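Local coordinates for protein endonuclease II (Enterobacteria phage t4, PDB 2WSH) that nicks and cleaves cytosine-containing host DNA as a sequence-specific, magnesium-dependent GIY-YIG endonuclease, working as a homotetramer, at residues Lys59-Arg62 against Lys63-Tyr67. The protein carries 1 engineered substitution. Residues are numbered along the deposited sequence; the frame is centred on the assembly and turned at random.
With PO4 (phosphate ion), chain E.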
# COMPACT_ATOMS: atom_id res chain seq x y z
N LYS A 59 -9.09 -13.95 12.59
CA LYS A 59 -8.60 -12.81 13.38
C LYS A 59 -7.93 -13.30 14.66
O LYS A 59 -7.21 -12.55 15.32
CB LYS A 59 -9.77 -11.89 13.75
CG LYS A 59 -10.44 -11.20 12.58
CD LYS A 59 -11.84 -10.72 12.98
CE LYS A 59 -12.59 -10.07 11.82
NZ LYS A 59 -12.39 -8.59 11.76
N ASN A 60 -8.16 -14.57 15.00
CA ASN A 60 -7.73 -15.12 16.29
C ASN A 60 -7.60 -16.64 16.24
O ASN A 60 -8.59 -17.36 16.39
CB ASN A 60 -8.71 -14.69 17.38
CG ASN A 60 -8.25 -15.07 18.77
OD1 ASN A 60 -7.50 -16.04 18.96
ND2 ASN A 60 -8.71 -14.33 19.77
N LEU A 61 -6.38 -17.12 16.06
CA LEU A 61 -6.15 -18.54 15.79
C LEU A 61 -6.38 -19.45 16.99
O LEU A 61 -6.90 -20.56 16.84
CB LEU A 61 -4.74 -18.75 15.23
CG LEU A 61 -4.42 -20.17 14.74
CD1 LEU A 61 -5.41 -20.60 13.66
CD2 LEU A 61 -2.99 -20.24 14.22
N ARG A 62 -6.00 -19.00 18.18
CA ARG A 62 -6.19 -19.82 19.36
C ARG A 62 -7.68 -20.07 19.57
O ARG A 62 -8.10 -21.16 19.94
CB ARG A 62 -5.56 -19.18 20.60
CG ARG A 62 -5.46 -20.12 21.79
CD ARG A 62 -4.69 -19.50 22.95
NE ARG A 62 -5.43 -18.40 23.56
CZ ARG A 62 -4.98 -17.68 24.59
NH1 ARG A 62 -3.79 -17.95 25.12
NH2 ARG A 62 -5.71 -16.69 25.09
N LYS A 63 -8.48 -19.04 19.33
CA LYS A 63 -9.93 -19.17 19.45
C LYS A 63 -10.51 -20.14 18.41
O LYS A 63 -11.34 -20.98 18.74
CB LYS A 63 -10.63 -17.81 19.36
CG LYS A 63 -10.95 -17.21 20.72
CD LYS A 63 -11.87 -16.00 20.60
CE LYS A 63 -13.24 -16.39 20.08
NZ LYS A 63 -14.20 -15.25 20.13
N ARG A 64 -10.05 -20.01 17.17
CA ARG A 64 -10.54 -20.85 16.08
C ARG A 64 -10.23 -22.33 16.30
O ARG A 64 -11.10 -23.18 16.10
CB ARG A 64 -9.95 -20.39 14.74
CG ARG A 64 -10.53 -21.09 13.51
CD ARG A 64 -12.00 -20.74 13.29
NE ARG A 64 -12.24 -19.30 13.43
CZ ARG A 64 -12.11 -18.41 12.45
NH1 ARG A 64 -11.73 -18.80 11.24
NH2 ARG A 64 -12.35 -17.13 12.69
N ILE A 65 -9.00 -22.63 16.69
CA ILE A 65 -8.60 -24.01 16.95
C ILE A 65 -9.40 -24.60 18.11
O ILE A 65 -9.90 -25.72 18.02
CB ILE A 65 -7.09 -24.14 17.25
CG1 ILE A 65 -6.26 -23.53 16.12
CG2 ILE A 65 -6.73 -25.60 17.46
CD1 ILE A 65 -6.85 -23.75 14.75
N ASN A 66 -9.51 -23.84 19.19
CA ASN A 66 -10.28 -24.30 20.35
C ASN A 66 -11.75 -24.54 20.02
O ASN A 66 -12.39 -25.41 20.61
CB ASN A 66 -10.12 -23.33 21.52
CG ASN A 66 -8.89 -23.62 22.36
OD1 ASN A 66 -8.17 -22.72 22.77
ND2 ASN A 66 -8.64 -24.90 22.60
N TYR A 67 -12.27 -23.77 19.07
CA TYR A 67 -13.61 -23.99 18.53
C TYR A 67 -13.69 -25.40 17.96
O TYR A 67 -14.62 -26.15 18.26
CB TYR A 67 -13.92 -22.94 17.46
CG TYR A 67 -15.13 -23.21 16.59
CD1 TYR A 67 -16.33 -22.53 16.80
CD2 TYR A 67 -15.08 -24.13 15.55
CE1 TYR A 67 -17.44 -22.77 16.00
CE2 TYR A 67 -16.18 -24.37 14.74
CZ TYR A 67 -17.35 -23.69 14.98
OH TYR A 67 -18.45 -23.93 14.18
P PO4 E . -13.19 -20.79 9.24
O1 PO4 E . -12.46 -21.06 7.94
O2 PO4 E . -13.62 -19.35 9.30
O3 PO4 E . -14.41 -21.68 9.36
O4 PO4 E . -12.24 -21.10 10.36
O HOH W 1 -12.30 -14.60 12.32
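N60 caps the N-terminus of helix 61-73: its OD1 accepts the backbone N-H of K63 at 3.2 Å, a nearly straight bond whose donor stands above the carboxamide plane. A chi1 of -173° sets the amide of N60 beside its own carbonyl carbon, where OD1 can turn to the helix's N-H groups; asparagine, short and with a carbonyl to offer, suits an N-cap. N38 ND2 gives OD1 a second hydrogen bond, and the aliphatic CG and CD of K63 pass beside N60 ND2. The backbone O of N60 receives R64 N, and L61 O receives I65 N at 3.0 Å.

The CB of R64 lies 3.7 Å from the carbonyl oxygens of both N60 and L61. In one of two modelled conformers, CG runs past phosphate O4 at 3.6 Å; bends at chi2 (67°) and chi3 then lead CD, NE and CZ alongside the ion. NH1 donates to O4 in a bent bond, doubtfully short at 2.5 Å, and also to K57 O. NH2 reaches by a weak bond an in-plane water that also accepts from K59 N. Towards the sheet, L61 CD1 meets I65 CD1 at 3.6 Å, branched apolar groups fitting a buried face.

The phosphate is also hydrogen-bonded to the hydroxyls of Y44 and Y54 and to K83 NZ. This ion, probably from the crystallisation liquor, marks an anion pocket consistent with a DNA phosphate site.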